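Local coordinates for protein probable transcriptional regulator (Pseudomonas aeruginosa, PDB 2FBI) that probably binds DNA as a dimer of the MarR family, through a winged helix-turn-helix domain, and so regulates transcription, at residues I42-L45 and R46-E50; A60-R64 and P65-G69; M111-N114 and Y115-I118. One frame throughout, in Å; residues are numbered along the deposited sequence.

Contact 1: residues I42-L45 and R46-E50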
ATOM      1  N   ILE A  42     -11.881 -10.379   3.140  1.00 22.87           N
ATOM      2  CA  ILE A  42     -12.126 -11.756   3.604  1.00 23.89           C
ATOM      3  C   ILE A  42     -11.205 -12.111   4.782  1.00 23.72           C
ATOM      4  O   ILE A  42     -11.669 -12.613   5.805  1.00 22.43           O
ATOM      5  CB  ILE A  42     -11.923 -12.764   2.418  1.00 23.81           C
ATOM      6  CG1 ILE A  42     -13.040 -12.576   1.400  1.00 21.74           C
ATOM      7  CG2 ILE A  42     -11.884 -14.210   2.959  1.00 22.19           C
ATOM      8  CD1 ILE A  42     -12.797 -13.228   0.034  1.00 24.35           C
ATOM      9  N   ARG A  43      -9.914 -11.806   4.643  1.00 23.70           N
ATOM     10  CA  ARG A  43      -8.945 -12.062   5.707  1.00 26.24           C
ATOM     11  C   ARG A  43      -9.315 -11.399   7.039  1.00 25.46           C
ATOM     12  O   ARG A  43      -9.167 -12.009   8.099  1.00 24.00           O
ATOM     13  CB  ARG A  43      -7.556 -11.554   5.323  1.00 26.29           C
ATOM     14  CG  ARG A  43      -6.797 -12.415   4.316  1.00 28.60           C
ATOM     15  CD  ARG A  43      -6.242 -13.583   5.045  1.00 27.01           C
ATOM     16  NE  ARG A  43      -4.802 -13.517   5.201  1.00 27.20           N
ATOM     17  CZ  ARG A  43      -4.130 -14.053   6.220  1.00 32.00           C
ATOM     18  NH1 ARG A  43      -2.829 -13.979   6.225  1.00 26.95           N
ATOM     19  NH2 ARG A  43      -4.756 -14.627   7.249  1.00 31.34           N
ATOM     20  N   ILE A  44      -9.740 -10.133   6.995  1.00 25.04           N
ATOM     21  CA  ILE A  44     -10.107  -9.412   8.261  1.00 23.93           C
ATOM     22  C   ILE A  44     -11.385  -9.943   8.847  1.00 22.33           C
ATOM     23  O   ILE A  44     -11.528 -10.113  10.031  1.00 21.45           O
ATOM     24  CB  ILE A  44     -10.243  -7.867   8.008  1.00 25.18           C
ATOM     25  CG1 ILE A  44      -8.845  -7.272   7.819  1.00 28.96           C
ATOM     26  CG2 ILE A  44     -10.971  -7.159   9.192  1.00 24.33           C
ATOM     27  CD1 ILE A  44      -8.833  -6.241   6.773  1.00 34.35           C
ATOM     28  N   LEU A  45     -12.361 -10.173   8.008  1.00 21.51           N
ATOM     29  CA  LEU A  45     -13.615 -10.707   8.497  1.00 21.01           C
ATOM     30  C   LEU A  45     -13.463 -12.174   9.053  1.00 21.29           C
ATOM     31  O   LEU A  45     -14.120 -12.575  10.021  1.00 20.58           O
ATOM     32  CB  LEU A  45     -14.620 -10.636   7.354  1.00 21.18           C
ATOM     33  CG  LEU A  45     -15.192  -9.263   6.939  1.00 22.05           C
ATOM     34  CD1 LEU A  45     -16.159  -9.426   5.756  1.00 17.22           C
ATOM     35  CD2 LEU A  45     -15.921  -8.544   8.168  1.00 19.40           C
ATOM     36  N   ARG A  46     -12.564 -12.939   8.460  1.00 21.47           N
ATOM     37  CA  ARG A  46     -12.201 -14.265   8.996  1.00 22.59           C
ATOM     38  C   ARG A  46     -11.606 -14.165  10.394  1.00 25.03           C
ATOM     39  O   ARG A  46     -12.136 -14.713  11.350  1.00 26.24           O
ATOM     40  CB  ARG A  46     -11.213 -14.938   8.038  1.00 21.89           C
ATOM     41  CG  ARG A  46     -10.674 -16.309   8.494  1.00 21.36           C
ATOM     42  CD  ARG A  46     -11.740 -17.410   8.700  1.00 18.88           C
ATOM     43  NE  ARG A  46     -10.996 -18.672   9.021  1.00 20.18           N
ATOM     44  CZ  ARG A  46     -11.463 -19.907   8.843  1.00 21.34           C
ATOM     45  NH1 ARG A  46     -10.696 -20.936   9.178  1.00 20.85           N
ATOM     46  NH2 ARG A  46     -12.687 -20.125   8.361  1.00 18.57           N
ATOM     47  N   GLN A  47     -10.525 -13.408  10.511  1.00 26.24           N
ATOM     48  CA  GLN A  47      -9.789 -13.282  11.738  1.00 28.48           C
ATOM     49  C   GLN A  47     -10.528 -12.530  12.844  1.00 27.47           C
ATOM     50  O   GLN A  47     -10.463 -12.937  14.004  1.00 27.54           O
ATOM     51  CB  GLN A  47      -8.405 -12.670  11.435  1.00 28.26           C
ATOM     52  CG  GLN A  47      -7.385 -12.600  12.614  1.00 34.34           C
ATOM     53  CD  GLN A  47      -7.133 -13.928  13.340  1.00 40.58           C
ATOM     54  OE1 GLN A  47      -7.202 -15.032  12.746  1.00 43.41           O
ATOM     55  NE2 GLN A  47      -6.867 -13.829  14.650  1.00 37.71           N
ATOM     56  N   GLN A  48     -11.244 -11.465  12.484  1.00 27.96           N
ATOM     57  CA  GLN A  48     -11.836 -10.555  13.465  1.00 28.04           C
ATOM     58  C   GLN A  48     -13.321 -10.778  13.661  1.00 28.00           C
ATOM     59  O   GLN A  48     -13.894 -10.230  14.617  1.00 27.85           O
ATOM     60  CB  GLN A  48     -11.490  -9.065  13.149  1.00 28.61           C
ATOM     61  CG  GLN A  48      -9.999  -8.820  13.332  1.00 35.17           C
ATOM     62  CD  GLN A  48      -9.627  -7.369  13.370  1.00 42.33           C
ATOM     63  OE1 GLN A  48     -10.205  -6.594  14.133  1.00 44.91           O
ATOM     64  NE2 GLN A  48      -8.652  -6.973  12.521  1.00 45.04           N
ATOM     65  N   GLY A  49     -13.957 -11.569  12.776  1.00 26.77           N
ATOM     66  CA  GLY A  49     -15.430 -11.777  12.843  1.00 26.83           C
ATOM     67  C   GLY A  49     -16.258 -10.629  12.261  1.00 26.38           C
ATOM     68  O   GLY A  49     -15.698  -9.795  11.555  1.00 27.35           O
ATOM     69  N   GLU A  50     -17.547 -10.542  12.606  1.00 25.46           N
ATOM     70  CA  GLU A  50     -18.430  -9.482  12.077  1.00 27.90           C
ATOM     71  C   GLU A  50     -17.860  -8.064  12.411  1.00 28.28           C
ATOM     72  O   GLU A  50     -17.245  -7.871  13.433  1.00 27.41           O
ATOM     73  CB  GLU A  50     -19.853  -9.623  12.592  1.00 26.43           C
ATOM     74  CG  GLU A  50     -19.929  -9.386  14.070  1.00 29.79           C
ATOM     75  CD  GLU A  50     -21.128 -10.039  14.718  1.00 34.54           C
ATOM     76  OE1 GLU A  50     -21.758 -10.972  14.140  1.00 34.91           O
ATOM     77  OE2 GLU A  50     -21.453  -9.582  15.817  1.00 39.31           O
TER

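Contact 2: residues A60-R64 and P65-G69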
ATOM      1  N   ALA A  60      -8.847  -2.938   6.704  1.00 41.84           N
ATOM      2  CA  ALA A  60      -8.599  -3.640   5.445  1.00 44.05           C
ATOM      3  C   ALA A  60      -7.860  -2.782   4.509  1.00 45.59           C
ATOM      4  O   ALA A  60      -7.477  -3.254   3.419  1.00 47.65           O
ATOM      5  CB  ALA A  60      -9.915  -4.083   4.783  1.00 44.22           C
ATOM      6  N   CYS A  61      -7.666  -1.523   4.904  1.00 46.35           N
ATOM      7  CA  CYS A  61      -6.930  -0.572   4.114  1.00 46.70           C
ATOM      8  C   CYS A  61      -7.542  -0.518   2.694  1.00 48.54           C
ATOM      9  O   CYS A  61      -6.911  -0.920   1.692  1.00 48.66           O
ATOM     10  CB  CYS A  61      -5.441  -0.952   4.105  1.00 47.45           C
ATOM     11  SG  CYS A  61      -4.608  -0.637   5.697  1.00 42.46           S
ATOM     12  N   ILE A  62      -8.804  -0.055   2.643  1.00 48.46           N
ATOM     13  CA  ILE A  62      -9.527   0.248   1.406  1.00 48.13           C
ATOM     14  C   ILE A  62     -10.131   1.665   1.533  1.00 49.12           C
ATOM     15  O   ILE A  62     -10.574   2.067   2.610  1.00 48.58           O
ATOM     16  CB  ILE A  62     -10.559  -0.881   1.104  1.00 48.01           C
ATOM     17  CG1 ILE A  62      -9.793  -2.184   0.777  1.00 48.33           C
ATOM     18  CG2 ILE A  62     -11.480  -0.502  -0.039  1.00 46.42           C
ATOM     19  CD1 ILE A  62     -10.589  -3.465   0.790  1.00 46.95           C
ATOM     20  N   LEU A  63     -10.100   2.444   0.453  1.00 50.71           N
ATOM     21  CA  LEU A  63     -10.704   3.798   0.469  1.00 51.74           C
ATOM     22  C   LEU A  63     -12.213   3.710   0.313  1.00 52.13           C
ATOM     23  O   LEU A  63     -12.686   2.909  -0.507  1.00 51.91           O
ATOM     24  CB  LEU A  63     -10.112   4.679  -0.638  1.00 52.01           C
ATOM     25  CG  LEU A  63      -8.716   5.253  -0.340  1.00 53.02           C
ATOM     26  CD1 LEU A  63      -8.172   5.938  -1.611  1.00 55.46           C
ATOM     27  CD2 LEU A  63      -8.721   6.219   0.872  1.00 50.04           C
ATOM     28  N   ARG A  64     -12.967   4.529   1.054  1.00 52.85           N
ATOM     29  CA  ARG A  64     -14.432   4.298   1.135  1.00 54.86           C
ATOM     30  C   ARG A  64     -15.239   4.221  -0.175  1.00 54.83           C
ATOM     31  O   ARG A  64     -16.256   3.513  -0.215  1.00 54.95           O
ATOM     32  CB  ARG A  64     -15.156   5.115   2.232  1.00 54.96           C
ATOM     33  CG  ARG A  64     -15.337   6.624   2.063  1.00 56.42           C
ATOM     34  CD  ARG A  64     -15.864   7.257   3.416  1.00 56.30           C
ATOM     35  NE  ARG A  64     -15.101   6.807   4.601  1.00 60.66           N
ATOM     36  CZ  ARG A  64     -14.415   7.587   5.452  1.00 61.75           C
ATOM     37  NH1 ARG A  64     -14.388   8.918   5.315  1.00 61.74           N
ATOM     38  NH2 ARG A  64     -13.759   7.024   6.468  1.00 60.78           N
ATOM     39  N   PRO A  65     -14.807   4.945  -1.237  1.00 54.91           N
ATOM     40  CA  PRO A  65     -15.579   4.784  -2.471  1.00 54.17           C
ATOM     41  C   PRO A  65     -15.376   3.409  -3.113  1.00 53.05           C
ATOM     42  O   PRO A  65     -16.322   2.872  -3.695  1.00 53.28           O
ATOM     43  CB  PRO A  65     -15.057   5.914  -3.381  1.00 54.30           C
ATOM     44  CG  PRO A  65     -14.228   6.822  -2.478  1.00 55.28           C
ATOM     45  CD  PRO A  65     -13.717   5.935  -1.393  1.00 55.13           C
ATOM     46  N   SER A  66     -14.173   2.840  -3.015  1.00 51.88           N
ATOM     47  CA  SER A  66     -13.953   1.481  -3.531  1.00 50.19           C
ATOM     48  C   SER A  66     -14.558   0.405  -2.648  1.00 48.67           C
ATOM     49  O   SER A  66     -14.931  -0.647  -3.145  1.00 48.48           O
ATOM     50  CB  SER A  66     -12.479   1.184  -3.809  1.00 50.89           C
ATOM     51  OG  SER A  66     -11.675   2.216  -3.304  1.00 52.38           O
ATOM     52  N   MET A  67     -14.678   0.676  -1.354  1.00 46.26           N
ATOM     53  CA  MET A  67     -15.236  -0.296  -0.432  1.00 44.56           C
ATOM     54  C   MET A  67     -16.706  -0.641  -0.741  1.00 44.22           C
ATOM     55  O   MET A  67     -17.099  -1.808  -0.654  1.00 42.31           O
ATOM     56  CB  MET A  67     -15.028   0.161   1.016  1.00 44.27           C
ATOM     57  CG  MET A  67     -15.383  -0.882   2.046  1.00 43.83           C
ATOM     58  SD  MET A  67     -14.429  -2.434   2.076  1.00 36.22           S
ATOM     59  CE  MET A  67     -14.468  -2.543   3.808  1.00 39.56           C
ATOM     60  N   THR A  68     -17.493   0.364  -1.146  1.00 43.26           N
ATOM     61  CA  THR A  68     -18.880   0.174  -1.544  1.00 43.80           C
ATOM     62  C   THR A  68     -19.018  -0.898  -2.625  1.00 43.39           C
ATOM     63  O   THR A  68     -19.941  -1.714  -2.589  1.00 43.53           O
ATOM     64  CB  THR A  68     -19.508   1.501  -2.138  1.00 45.31           C
ATOM     65  OG1 THR A  68     -19.277   2.602  -1.248  1.00 45.82           O
ATOM     66  CG2 THR A  68     -21.030   1.356  -2.435  1.00 45.78           C
ATOM     67  N   GLY A  69     -18.122  -0.849  -3.609  1.00 42.40           N
ATOM     68  CA  GLY A  69     -18.159  -1.785  -4.713  1.00 41.01           C
ATOM     69  C   GLY A  69     -17.581  -3.117  -4.249  1.00 39.97           C
ATOM     70  O   GLY A  69     -18.127  -4.165  -4.593  1.00 39.50           O
TER

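Contact 3: residues M111-N114 and Y115-I118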
ATOM      1  N   MET A 111      -2.195 -20.345   0.131  0.50 38.93           N
ATOM      2  CA  MET A 111      -1.559 -19.168   0.740  0.50 39.39           C
ATOM      3  C   MET A 111      -0.456 -19.542   1.761  0.50 39.08           C
ATOM      4  O   MET A 111       0.528 -18.811   1.909  0.50 38.93           O
ATOM      5  CB  MET A 111      -2.592 -18.154   1.301  0.50 39.12           C
ATOM      6  CG  MET A 111      -3.662 -17.619   0.298  0.50 40.36           C
ATOM      7  SD  MET A 111      -3.201 -16.478  -1.056  0.50 39.80           S
ATOM      8  CE  MET A 111      -2.422 -17.606  -2.151  0.50 34.84           C
ATOM      9  N   GLU A 112      -0.613 -20.678   2.444  1.00 39.55           N
ATOM     10  CA  GLU A 112       0.446 -21.214   3.324  1.00 40.23           C
ATOM     11  C   GLU A 112       1.719 -21.591   2.515  1.00 39.59           C
ATOM     12  O   GLU A 112       2.834 -21.205   2.892  1.00 39.65           O
ATOM     13  CB  GLU A 112      -0.116 -22.373   4.163  1.00 40.49           C
ATOM     14  CG  GLU A 112       0.888 -23.190   5.050  1.00 44.21           C
ATOM     15  CD  GLU A 112       1.676 -22.345   6.053  1.00 51.68           C
ATOM     16  OE1 GLU A 112       1.032 -21.539   6.761  1.00 55.20           O
ATOM     17  OE2 GLU A 112       2.939 -22.485   6.123  1.00 55.47           O
ATOM     18  N   LYS A 113       1.541 -22.267   1.380  1.00 39.23           N
ATOM     19  CA  LYS A 113       2.673 -22.618   0.498  1.00 39.41           C
ATOM     20  C   LYS A 113       3.402 -21.381  -0.011  1.00 38.89           C
ATOM     21  O   LYS A 113       4.650 -21.371  -0.111  1.00 38.26           O
ATOM     22  CB  LYS A 113       2.211 -23.405  -0.723  1.00 40.64           C
ATOM     23  CG  LYS A 113       1.292 -24.563  -0.434  1.00 43.72           C
ATOM     24  CD  LYS A 113       1.954 -25.890  -0.726  1.00 49.61           C
ATOM     25  CE  LYS A 113       1.030 -27.077  -0.324  1.00 52.98           C
ATOM     26  NZ  LYS A 113      -0.219 -27.145  -1.149  1.00 52.23           N
ATOM     27  N   ASN A 114       2.636 -20.327  -0.324  1.00 37.41           N
ATOM     28  CA  ASN A 114       3.270 -19.100  -0.747  1.00 36.73           C
ATOM     29  C   ASN A 114       4.038 -18.419   0.349  1.00 36.03           C
ATOM     30  O   ASN A 114       5.082 -17.809   0.087  1.00 35.99           O
ATOM     31  CB  ASN A 114       2.257 -18.179  -1.405  1.00 37.02           C
ATOM     32  CG  ASN A 114       1.685 -18.795  -2.662  1.00 39.04           C
ATOM     33  OD1 ASN A 114       2.427 -19.335  -3.475  1.00 36.99           O
ATOM     34  ND2 ASN A 114       0.368 -18.746  -2.810  1.00 38.80           N
ATOM     35  N   TYR A 115       3.561 -18.553   1.591  1.00 35.44           N
ATOM     36  CA  TYR A 115       4.338 -18.077   2.747  1.00 34.75           C
ATOM     37  C   TYR A 115       5.589 -18.923   3.022  1.00 34.98           C
ATOM     38  O   TYR A 115       6.610 -18.389   3.403  1.00 35.01           O
ATOM     39  CB  TYR A 115       3.474 -17.983   4.038  1.00 34.95           C
ATOM     40  CG  TYR A 115       2.808 -16.647   4.161  1.00 34.10           C
ATOM     41  CD1 TYR A 115       1.432 -16.531   4.021  1.00 31.57           C
ATOM     42  CD2 TYR A 115       3.583 -15.466   4.332  1.00 33.85           C
ATOM     43  CE1 TYR A 115       0.805 -15.270   4.117  1.00 33.75           C
ATOM     44  CE2 TYR A 115       2.973 -14.224   4.407  1.00 35.28           C
ATOM     45  CZ  TYR A 115       1.580 -14.131   4.303  1.00 33.16           C
ATOM     46  OH  TYR A 115       0.970 -12.902   4.354  1.00 34.32           O
ATOM     47  N   GLN A 116       5.495 -20.232   2.842  1.00 36.67           N
ATOM     48  CA  GLN A 116       6.683 -21.111   2.889  1.00 39.96           C
ATOM     49  C   GLN A 116       7.758 -20.711   1.862  1.00 39.23           C
ATOM     50  O   GLN A 116       8.939 -20.668   2.187  1.00 40.46           O
ATOM     51  CB  GLN A 116       6.281 -22.593   2.760  1.00 39.05           C
ATOM     52  CG  GLN A 116       5.563 -23.087   4.033  1.00 43.73           C
ATOM     53  CD  GLN A 116       4.712 -24.384   3.864  1.00 45.11           C
ATOM     54  OE1 GLN A 116       4.296 -24.775   2.742  1.00 50.76           O
ATOM     55  NE2 GLN A 116       4.433 -25.040   5.005  1.00 49.61           N
ATOM     56  N   ARG A 117       7.340 -20.359   0.647  1.00 38.70           N
ATOM     57  CA  ARG A 117       8.272 -19.838  -0.369  1.00 37.95           C
ATOM     58  C   ARG A 117       8.922 -18.539   0.072  1.00 37.73           C
ATOM     59  O   ARG A 117      10.124 -18.330  -0.157  1.00 37.42           O
ATOM     60  CB  ARG A 117       7.560 -19.662  -1.698  1.00 36.71           C
ATOM     61  CG  ARG A 117       7.078 -20.969  -2.323  1.00 39.10           C
ATOM     62  CD  ARG A 117       6.426 -20.751  -3.717  1.00 39.62           C
ATOM     63  NE  ARG A 117       6.128 -22.062  -4.344  1.00 51.89           N
ATOM     64  CZ  ARG A 117       4.924 -22.667  -4.433  1.00 55.43           C
ATOM     65  NH1 ARG A 117       3.808 -22.106  -3.943  1.00 57.42           N
ATOM     66  NH2 ARG A 117       4.825 -23.858  -5.028  1.00 57.18           N
ATOM     67  N   ILE A 118       8.139 -17.653   0.721  1.00 37.18           N
ATOM     68  CA  ILE A 118       8.680 -16.377   1.213  1.00 36.53           C
ATOM     69  C   ILE A 118       9.678 -16.611   2.349  1.00 37.67           C
ATOM     70  O   ILE A 118      10.757 -16.006   2.404  1.00 37.45           O
ATOM     71  CB  ILE A 118       7.543 -15.376   1.642  1.00 37.18           C
ATOM     72  CG1 ILE A 118       6.776 -14.884   0.386  1.00 34.48           C
ATOM     73  CG2 ILE A 118       8.122 -14.230   2.501  1.00 34.65           C
ATOM     74  CD1 ILE A 118       5.580 -13.920   0.618  1.00 35.76           C
TER

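Contact 1: residues I42-L45 and R46-E50
Ile44 and Gln48 meet one turn apart at the C-terminal end of helix 36-48, their side chains side by side and pointing the same way. The backbone bond beneath them runs from Gln48 N to Ile44 O at 2.8 Å, and the methyl CG2 of Ile44 lies 4.1 Å from NE2 of the Gln48 amide. CG2 stands opposite the backbone N of Ile44 (CG1 at chi1 -73°), which carries this branch to the amide, while Gln48 runs out extended beyond CG. Its NE2 is bound elsewhere, to Gln59 OE1, so the methyl packs beside an amide already held by the next helix.

Two further rungs precede this bond: Arg46 N reaches Ile42 O at 2.8 Å, and Gln47 N reaches Arg43 O at 3.1 Å. The last rung, Gly49 N to Leu45 O at 2.9 Å, is weak because the N-H is bent to 127°. Gly49 is where the chain leaves the helix, with phi at 79°, and as it turns its O touches the CD2 branch of the buried Leu45 side chain at 3.6 Å.

The long polar chains find partners further out: Arg46 NH2 binds Gln101 OE1, and Arg43 NH1 binds Arg7 O of the second subunit. Ile44 packs on Ala60 of its own chain and on Leu12 of the second subunit. Ile42, Arg43 and Arg46 pack on Phe104 of helix 98-122, and Leu45 rests on Val94 and Leu96 of strand 91-96 and on Val80 of strand 80-85.

Contact 2: residues A60-R64 and P65-G69
The turn of a helix-turn-helix passes here into helix 64-76, the probable DNA-recognition helix of this MarR-type domain, with Leu63 at the N-cap position. It is the backbone carbonyl of Leu63 that gathers the first turn. Met67 N binds Leu63 O at 3.1 Å, and the Ser66 hydroxyl OG donates to the same oxygen, also at 3.1 Å, from the opposite face of the carbonyl plane. Ser66 N adds a weak third bond to it. With chi1 at 9°, nearly eclipsed, Ser66 folds OG back over the start of the helix to reach that oxygen. One residue further along, Thr68 OG1 makes a weak bond to Arg64 O at 3.3 Å.

Beneath this polar edge Ile62 and Met67 cross at about a right angle. The Ile62 methyl CG2 touches Met67 CB at 3.8 Å, and Met67, bent at chi2 (63°), brings SD to 4.1 Å from Ile62 CG2, with CD1 hardly farther. Pro65 CD packs 3.9 Å from Leu63 CB. Both Ile62 and Met67 also pack on Val41 of helix 36-48, and Met67 reaches Leu56 and Ala57 of helix 53-59, the packing of helix upon helix that belongs to a winged helix-turn-helix domain.

Contact 3: residues M111-N114 and Y115-I118
Gln116 N donates to Glu112 O at 2.8 Å, the shortest of the four backbone bonds that carry the long helix 98-122 through these two turns. In MarR-type regulators a long helix of this kind connects the DNA-binding region with the dimerisation region, and here it meets the second subunit. Tyr115 N to Met111 O, Arg117 N to Lys113 O and Ile118 N to Asn114 O complete the i to i+4 ladder.

Outside the Glu112-Gln116 bond, the two side chains cross. Glu112 bends at chi2 (57°), bringing OE2 back to 3.4 Å from Gln116 CG. The carboxylate and amide planes stand 78° apart, and although OE2 lies 3.2 Å from Gln116 NE2, the angle is too poor for a hydrogen bond; the pair is in contact without being joined.

Tyr115 leans back along the preceding turn, its ring carbon CD1 3.2 Å from Met111 O. At the far end of the ring, OH is hydrogen-bonded to Leu10 N of the second subunit, and the ring also meets Phe25 of its own chain. Asn114 and Ile118 pack on Phe25 as well, while Ile118 touches Ile140 of the second subunit.

Buried Asn114 divides its amide between two neighbours: ND2 is bound to Ser28 OG, which fixes the rotation of the group, and OD1 faces Arg117. The arginine runs extended from CG to NE alongside Asn114, the amide and guanidinium planes 37° apart. Its NH1 meets OD1 near the guanidinium plane in a weak bond of 3.1 Å, and the same NH1 lies 3.8 Å from Lys113 CB.

The three contacts follow one another along the chain, each closing before the next opens. Contact 1 ends helix 36-48, contact 2 leads into helix 64-76, and contact 3 lies on helix 98-122. The first two have centres about 16 Å apart and adjoin where Ile44 lies against Ala60; both lie in what is probably the DNA-binding part. The centre of contact 3 lies about 20 Å from that of contact 1 and about 27 Å from that of contact 2, on the other side of the chain's centre from the latter. Helix 98-122 spans the gap, its Phe104 packing against contact 1. All three touch the second subunit, so the dimer interface runs past both the probable DNA-binding part and the long helix.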